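Local coordinates for uncharacterized protein (Bacteroides ovatus CL02T12C04, PDB 6PTM), which probably acts as an exo-carrageenase of glycoside hydrolase family GH42, releasing sugar units from the ends of carrageenan chains, at residues A[562-567]-A[593-598]; A[611-616]-A[683-688]. All coordinates share one frame; numbering follows the deposited sequence.

Overall arrangement
Both interactions belong to one alpha/beta domain built on a parallel five-stranded sheet, and their centres lie 9 Å apart. Interaction 1 pairs the edge strand 597-600 with 564-567; interaction 2 sets the next strand, 614-617, against helix 674-687. Strand 564-567 is the shared neighbour: probable backbone hydrogen bonds run from F567 N to V616 O (2.8 Å) and from V616 N to R565 O (2.9 Å). R565 CZ also packs 3.3 Å from W612 CE3, joining the two contacts through side chains. The same helix also touches L564 and L595, so it spans both contacts. A 1,2-ethanediol molecule, probably from the crystallisation liquor, sits about 4 Å from the side chain of L595.

Interaction 1: A[562-567]-A[593-598]; sequences KPLRIF and SGLPIG
The side chain of L564 lies alongside that of I597, both pointing the same way, with L564 CD1 4.2 Å from I597 CD1. This is the joint of a beta-alpha-beta crossover: strands 564-567 and 597-600 run parallel as neighbours, linked by a largely helical connection. G598 makes the parallel pairing, its N-H reaching L564 O (2.9 Å, 168°) nearly along the C=O axis while G598 O accepts from I566 N at 2.9 Å. Glycine suits the spot because the methylenes of K562 and R565 crowd its CA, and a CB there would clash with CD of both. Branched I566 and I597 suit buried strand positions; I566 CD1 comes 3.9 Å from I597 CG2. Ahead of the paired residues, P563 offers no N-H, and the buried P596 O has no hydrogen-bond partner, meeting P563 CD at 3.3 Å and a CA-H of K562. The R565 chain, bent at chi2 (-49°), turns its guanidinium back so that R565 NE donates a hydrogen bond to K562 O, 2.9 Å away and almost in the guanidinium plane. Long enough to pass G598, K562 ends in NZ, which donates to a water that in turn donates to I597 O.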
ATOM      1  N   LYS A 562      -9.626 -14.352   7.461  1.00 14.67           N
ATOM      2  CA  LYS A 562     -10.270 -13.089   7.883  1.00 15.73           C
ATOM      3  C   LYS A 562     -11.728 -13.406   8.247  1.00 14.88           C
ATOM      4  O   LYS A 562     -12.616 -13.376   7.385  1.00 13.84           O
ATOM      5  CB  LYS A 562     -10.166 -12.062   6.750  1.00 16.29           C
ATOM      6  CG  LYS A 562      -8.766 -11.730   6.246  1.00 17.25           C
ATOM      7  CD  LYS A 562      -8.817 -10.650   5.179  1.00 18.68           C
ATOM      8  CE  LYS A 562      -7.571 -10.462   4.325  1.00 19.93           C
ATOM      9  NZ  LYS A 562      -6.358 -10.192   5.122  1.00 19.72           N
ATOM     10  N   PRO A 563     -12.035 -13.795   9.506  1.00 14.41           N
ATOM     11  CA  PRO A 563     -13.342 -14.389   9.785  1.00 15.04           C
ATOM     12  C   PRO A 563     -14.508 -13.400   9.917  1.00 15.44           C
ATOM     13  O   PRO A 563     -15.650 -13.813  10.074  1.00 14.64           O
ATOM     14  CB  PRO A 563     -13.090 -15.080  11.130  1.00 15.71           C
ATOM     15  CG  PRO A 563     -12.072 -14.176  11.802  1.00 15.70           C
ATOM     16  CD  PRO A 563     -11.132 -13.830  10.665  1.00 14.27           C
ATOM     17  N   LEU A 564     -14.200 -12.120   9.974  1.00 15.09           N
ATOM     18  CA  LEU A 564     -15.222 -11.065  10.011  1.00 15.24           C
ATOM     19  C   LEU A 564     -14.978 -10.190   8.790  1.00 16.17           C
ATOM     20  O   LEU A 564     -13.800  -9.706   8.594  1.00 15.92           O
ATOM     21  CB  LEU A 564     -15.129 -10.291  11.324  1.00 15.79           C
ATOM     22  CG  LEU A 564     -15.437 -11.100  12.582  1.00 16.28           C
ATOM     23  CD1 LEU A 564     -15.089 -10.292  13.819  1.00 17.91           C
ATOM     24  CD2 LEU A 564     -16.900 -11.526  12.620  1.00 17.37           C
ATOM     25  N   ARG A 565     -16.028 -10.015   7.994  1.00 14.54           N
ATOM     26  CA  ARG A 565     -15.982  -9.159   6.782  1.00 14.49           C
ATOM     27  C   ARG A 565     -16.920  -7.976   6.959  1.00 14.24           C
ATOM     28  O   ARG A 565     -18.131  -8.182   7.167  1.00 14.77           O
ATOM     29  CB  ARG A 565     -16.350  -9.977   5.548  1.00 13.76           C
ATOM     30  CG  ARG A 565     -15.425 -11.153   5.310  1.00 15.03           C
ATOM     31  CD  ARG A 565     -13.945 -10.796   5.360  1.00 15.03           C
ATOM     32  NE  ARG A 565     -13.198 -11.974   4.943  1.00 14.73           N
ATOM     33  CZ  ARG A 565     -12.858 -12.253   3.688  1.00 14.67           C
ATOM     34  NH1 ARG A 565     -13.116 -11.419   2.686  1.00 15.94           N
ATOM     35  NH2 ARG A 565     -12.154 -13.335   3.445  1.00 14.83           N
ATOM     36  N   ILE A 566     -16.379  -6.774   6.843  1.00 14.22           N
ATOM     37  CA  ILE A 566     -17.188  -5.534   6.886  1.00 14.93           C
ATOM     38  C   ILE A 566     -17.746  -5.339   5.494  1.00 14.91           C
ATOM     39  O   ILE A 566     -16.926  -5.237   4.575  1.00 14.08           O
ATOM     40  CB  ILE A 566     -16.318  -4.361   7.338  1.00 15.69           C
ATOM     41  CG1 ILE A 566     -15.840  -4.574   8.768  1.00 16.35           C
ATOM     42  CG2 ILE A 566     -17.017  -3.030   7.183  1.00 16.02           C
ATOM     43  CD1 ILE A 566     -14.791  -3.605   9.147  1.00 16.86           C
ATOM     44  N   PHE A 567     -19.063  -5.203   5.359  1.00 15.49           N
ATOM     45  CA  PHE A 567     -19.702  -4.957   4.042  1.00 14.84           C
ATOM     46  C   PHE A 567     -19.367  -3.562   3.513  1.00 14.00           C
ATOM     47  O   PHE A 567     -19.484  -2.569   4.242  1.00 14.09           O
ATOM     48  CB  PHE A 567     -21.214  -5.140   4.068  1.00 16.23           C
ATOM     49  CG  PHE A 567     -21.757  -5.323   2.680  1.00 16.28           C
ATOM     50  CD1 PHE A 567     -22.333  -4.269   2.002  1.00 16.14           C
ATOM     51  CD2 PHE A 567     -21.574  -6.527   2.019  1.00 16.53           C
ATOM     52  CE1 PHE A 567     -22.787  -4.450   0.703  1.00 17.53           C
ATOM     53  CE2 PHE A 567     -21.972  -6.684   0.700  1.00 15.47           C
ATOM     54  CZ  PHE A 567     -22.607  -5.653   0.061  1.00 16.06           C
ATOM     55  N   SER A 593      -8.557  -7.451  18.359  1.00 16.62           N
ATOM     56  CA  SER A 593      -9.073  -8.649  19.079  1.00 14.92           C
ATOM     57  C   SER A 593      -8.315  -9.913  18.656  1.00 14.33           C
ATOM     58  O   SER A 593      -8.843 -11.001  18.907  1.00 16.28           O
ATOM     59  CB  SER A 593     -10.567  -8.810  18.861  1.00 14.60           C
ATOM     60  OG  SER A 593     -11.268  -7.667  19.302  1.00 14.98           O
ATOM     61  N   GLY A 594      -7.170  -9.796  17.961  1.00 14.11           N
ATOM     62  CA  GLY A 594      -6.356 -10.945  17.550  1.00 13.37           C
ATOM     63  C   GLY A 594      -6.765 -11.568  16.217  1.00 14.55           C
ATOM     64  O   GLY A 594      -6.157 -12.584  15.826  1.00 13.74           O
ATOM     65  N   LEU A 595      -7.764 -11.013  15.540  1.00 15.05           N
ATOM     66  CA  LEU A 595      -8.338 -11.558  14.282  1.00 14.90           C
ATOM     67  C   LEU A 595      -8.020 -10.627  13.125  1.00 14.36           C
ATOM     68  O   LEU A 595      -8.158  -9.413  13.240  1.00 15.76           O
ATOM     69  CB  LEU A 595      -9.851 -11.650  14.424  1.00 15.81           C
ATOM     70  CG  LEU A 595     -10.376 -12.625  15.473  1.00 17.20           C
ATOM     71  CD1 LEU A 595     -11.886 -12.510  15.548  1.00 18.90           C
ATOM     72  CD2 LEU A 595      -9.917 -14.049  15.164  1.00 17.80           C
ATOM     73  N   PRO A 596      -7.612 -11.167  11.963  1.00 14.35           N
ATOM     74  CA  PRO A 596      -7.543 -10.375  10.744  1.00 13.12           C
ATOM     75  C   PRO A 596      -8.963  -9.949  10.413  1.00 13.71           C
ATOM     76  O   PRO A 596      -9.823 -10.817  10.338  1.00 14.68           O
ATOM     77  CB  PRO A 596      -6.934 -11.331   9.701  1.00 13.55           C
ATOM     78  CG  PRO A 596      -6.356 -12.469  10.502  1.00 12.65           C
ATOM     79  CD  PRO A 596      -7.195 -12.562  11.759  1.00 13.36           C
ATOM     80  N   ILE A 597      -9.173  -8.652  10.171  1.00 13.72           N
ATOM     81  CA  ILE A 597     -10.495  -8.103   9.778  1.00 14.04           C
ATOM     82  C   ILE A 597     -10.480  -7.819   8.273  1.00 15.20           C
ATOM     83  O   ILE A 597      -9.554  -7.151   7.816  1.00 17.93           O
ATOM     84  CB  ILE A 597     -10.847  -6.848  10.595  1.00 14.28           C
ATOM     85  CG1 ILE A 597     -10.783  -7.151  12.097  1.00 14.57           C
ATOM     86  CG2 ILE A 597     -12.198  -6.296  10.185  1.00 14.56           C
ATOM     87  CD1 ILE A 597     -11.663  -8.290  12.539  1.00 13.53           C
ATOM     88  N   GLY A 598     -11.474  -8.331   7.533  1.00 14.33           N
ATOM     89  CA  GLY A 598     -11.538  -8.111   6.083  1.00 14.45           C
ATOM     90  C   GLY A 598     -12.806  -7.460   5.668  1.00 14.44           C
ATOM     91  O   GLY A 598     -13.535  -6.920   6.552  1.00 13.05           O
TER
HETATM   92  O   HOH W   1      -7.206  -8.650   7.380  1.00 22.29           O

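Interaction 2: A[611-616]-A[683-688]; sequences EWDAIV and AAVKSN
D613 reaches across to the last turn of helix 674-687, and its atoms meet the end of the helix and the residue just beyond it in turn. CB rests 3.7 Å from A684 O. With CG beside the backbone N (chi1 -55°), the carboxylate is then carried past V685 toward N688. OD2 lies against V685, 3.5 Å from its CA and 3.7 Å from CG1, the two side chains crossing at about a right angle. OD1 takes the one cross-contact hydrogen bond, from N688 ND2 at 2.8 Å and 153°; the donor comes on the syn side but 35° out of the carboxylate plane, and the amide stands almost perpendicular to the carboxylate. This is strand-to-helix packing in a parallel alpha/beta domain: the helix that follows edge strand 667-670 returns over inner strands 564-567 and 614-617. Alanine on both sides lets them approach closely, A614 CB lying 4.0 Å from A684 CB, while V685 also packs on L564 of the neighbouring strand. A carboxylate near a helix C-terminus would probably be disfavoured by the local dipole, and the salt bridge from R561 to OD1 is likely to offset this. With an alanine at D613, R561 would probably lose this carboxylate as a partner and the N688 amide would be set free to turn. N688 itself sits where the helix ends, its backbone N making weak bonds to A684 O and V685 O.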
ATOM      1  N   GLU A 611     -14.907 -17.781   3.176  1.00 21.51           N
ATOM      2  CA  GLU A 611     -14.063 -18.278   4.292  1.00 20.26           C
ATOM      3  C   GLU A 611     -14.140 -17.236   5.414  1.00 19.15           C
ATOM      4  O   GLU A 611     -13.114 -16.564   5.729  1.00 18.36           O
ATOM      5  CB  GLU A 611     -12.658 -18.557   3.754  1.00 21.93           C
ATOM      6  CG  GLU A 611     -12.569 -19.766   2.832  1.00 22.21           C
ATOM      7  CD  GLU A 611     -11.222 -19.989   2.145  1.00 25.90           C
ATOM      8  OE1 GLU A 611     -10.316 -19.165   2.293  1.00 27.50           O
ATOM      9  OE2 GLU A 611     -11.086 -20.986   1.429  1.00 28.54           O
ATOM     10  N   TRP A 612     -15.321 -17.106   6.000  1.00 16.82           N
ATOM     11  CA  TRP A 612     -15.585 -16.235   7.156  1.00 18.18           C
ATOM     12  C   TRP A 612     -16.821 -16.720   7.914  1.00 18.91           C
ATOM     13  O   TRP A 612     -17.557 -17.587   7.400  1.00 18.07           O
ATOM     14  CB  TRP A 612     -15.743 -14.788   6.688  1.00 18.48           C
ATOM     15  CG  TRP A 612     -16.804 -14.636   5.645  1.00 18.63           C
ATOM     16  CD1 TRP A 612     -18.151 -14.625   5.831  1.00 19.58           C
ATOM     17  CD2 TRP A 612     -16.590 -14.416   4.248  1.00 19.37           C
ATOM     18  NE1 TRP A 612     -18.790 -14.424   4.640  1.00 20.57           N
ATOM     19  CE2 TRP A 612     -17.857 -14.287   3.652  1.00 19.54           C
ATOM     20  CE3 TRP A 612     -15.447 -14.316   3.450  1.00 19.89           C
ATOM     21  CZ2 TRP A 612     -18.018 -14.040   2.298  1.00 18.96           C
ATOM     22  CZ3 TRP A 612     -15.602 -14.061   2.110  1.00 18.54           C
ATOM     23  CH2 TRP A 612     -16.874 -13.957   1.545  1.00 20.56           C
ATOM     24  N   ASP A 613     -17.020 -16.180   9.111  1.00 19.41           N
ATOM     25  CA  ASP A 613     -18.083 -16.626  10.048  1.00 19.75           C
ATOM     26  C   ASP A 613     -19.206 -15.591  10.009  1.00 20.14           C
ATOM     27  O   ASP A 613     -20.347 -15.914  10.319  1.00 19.60           O
ATOM     28  CB  ASP A 613     -17.517 -16.779  11.465  1.00 19.91           C
ATOM     29  CG  ASP A 613     -16.323 -17.689  11.585  1.00 18.64           C
ATOM     30  OD1 ASP A 613     -16.331 -18.692  10.880  1.00 17.01           O
ATOM     31  OD2 ASP A 613     -15.370 -17.366  12.396  1.00 17.90           O
ATOM     32  N   ALA A 614     -18.909 -14.335   9.682  1.00 18.26           N
ATOM     33  CA  ALA A 614     -19.967 -13.315   9.657  1.00 18.77           C
ATOM     34  C   ALA A 614     -19.589 -12.136   8.772  1.00 18.56           C
ATOM     35  O   ALA A 614     -18.388 -11.832   8.684  1.00 17.59           O
ATOM     36  CB  ALA A 614     -20.266 -12.846  11.068  1.00 19.57           C
ATOM     37  N   ILE A 615     -20.622 -11.515   8.193  1.00 17.11           N
ATOM     38  CA  ILE A 615     -20.559 -10.173   7.562  1.00 17.95           C
ATOM     39  C   ILE A 615     -21.191  -9.171   8.535  1.00 17.62           C
ATOM     40  O   ILE A 615     -22.315  -9.412   9.055  1.00 16.08           O
ATOM     41  CB  ILE A 615     -21.234 -10.226   6.179  1.00 17.64           C
ATOM     42  CG1 ILE A 615     -20.461 -11.152   5.229  1.00 17.45           C
ATOM     43  CG2 ILE A 615     -21.452  -8.827   5.607  1.00 17.68           C
ATOM     44  CD1 ILE A 615     -21.183 -11.427   3.899  1.00 17.44           C
ATOM     45  N   VAL A 616     -20.532  -8.035   8.729  1.00 16.94           N
ATOM     46  CA  VAL A 616     -21.110  -6.934   9.532  1.00 16.91           C
ATOM     47  C   VAL A 616     -21.516  -5.844   8.549  1.00 16.93           C
ATOM     48  O   VAL A 616     -20.762  -5.592   7.612  1.00 17.19           O
ATOM     49  CB  VAL A 616     -20.170  -6.463  10.657  1.00 19.05           C
ATOM     50  CG1 VAL A 616     -19.754  -7.627  11.529  1.00 20.96           C
ATOM     51  CG2 VAL A 616     -18.953  -5.723  10.154  1.00 19.99           C
ATOM     52  N   ALA A 683     -18.945 -13.322  18.995  1.00 21.36           N
ATOM     53  CA  ALA A 683     -19.715 -14.540  19.352  1.00 22.40           C
ATOM     54  C   ALA A 683     -19.758 -15.481  18.140  1.00 22.22           C
ATOM     55  O   ALA A 683     -19.612 -16.718  18.303  1.00 21.74           O
ATOM     56  CB  ALA A 683     -21.102 -14.154  19.824  1.00 23.75           C
ATOM     57  N   ALA A 684     -19.968 -14.921  16.940  1.00 22.73           N
ATOM     58  CA  ALA A 684     -20.076 -15.694  15.685  1.00 21.43           C
ATOM     59  C   ALA A 684     -18.735 -16.380  15.463  1.00 22.13           C
ATOM     60  O   ALA A 684     -18.690 -17.513  14.944  1.00 21.82           O
ATOM     61  CB  ALA A 684     -20.467 -14.805  14.517  1.00 22.00           C
ATOM     62  N   VAL A 685     -17.641 -15.725  15.839  1.00 22.03           N
ATOM     63  CA  VAL A 685     -16.325 -16.366  15.598  1.00 20.32           C
ATOM     64  C   VAL A 685     -16.130 -17.473  16.649  1.00 21.59           C
ATOM     65  O   VAL A 685     -15.667 -18.576  16.276  1.00 17.99           O
ATOM     66  CB  VAL A 685     -15.204 -15.323  15.576  1.00 20.70           C
ATOM     67  CG1 VAL A 685     -13.846 -16.004  15.433  1.00 20.66           C
ATOM     68  CG2 VAL A 685     -15.425 -14.295  14.478  1.00 20.62           C
ATOM     69  N   LYS A 686     -16.476 -17.202  17.910  1.00 24.13           N
ATOM     70  CA  LYS A 686     -16.386 -18.195  19.026  1.00 28.11           C
ATOM     71  C   LYS A 686     -17.234 -19.426  18.650  1.00 27.48           C
ATOM     72  O   LYS A 686     -16.702 -20.543  18.758  1.00 26.71           O
ATOM     73  CB  LYS A 686     -16.792 -17.575  20.377  1.00 29.94           C
ATOM     74  CG  LYS A 686     -16.268 -18.281  21.641  1.00 31.07           C
ATOM     75  CD  LYS A 686     -16.781 -17.725  22.980  1.00 31.39           C
ATOM     76  N   SER A 687     -18.436 -19.244  18.100  1.00 27.55           N
ATOM     77  CA  SER A 687     -19.333 -20.364  17.717  1.00 28.69           C
ATOM     78  C   SER A 687     -18.661 -21.254  16.687  1.00 29.82           C
ATOM     79  O   SER A 687     -18.932 -22.433  16.717  1.00 30.73           O
ATOM     80  CB  SER A 687     -20.633 -19.901  17.168  1.00 31.91           C
ATOM     81  OG  SER A 687     -21.324 -19.226  18.176  1.00 35.90           O
ATOM     82  N   ASN A 688     -17.814 -20.717  15.808  1.00 26.80           N
ATOM     83  CA  ASN A 688     -17.097 -21.556  14.814  1.00 25.94           C
ATOM     84  C   ASN A 688     -15.673 -21.838  15.309  1.00 25.41           C
ATOM     85  O   ASN A 688     -14.822 -22.229  14.469  1.00 24.76           O
ATOM     86  CB  ASN A 688     -17.141 -20.922  13.415  1.00 28.24           C
ATOM     87  CG  ASN A 688     -16.704 -21.898  12.352  1.00 28.14           C
ATOM     88  OD1 ASN A 688     -16.936 -23.090  12.474  1.00 29.47           O
ATOM     89  ND2 ASN A 688     -16.021 -21.419  11.335  1.00 28.88           N
TER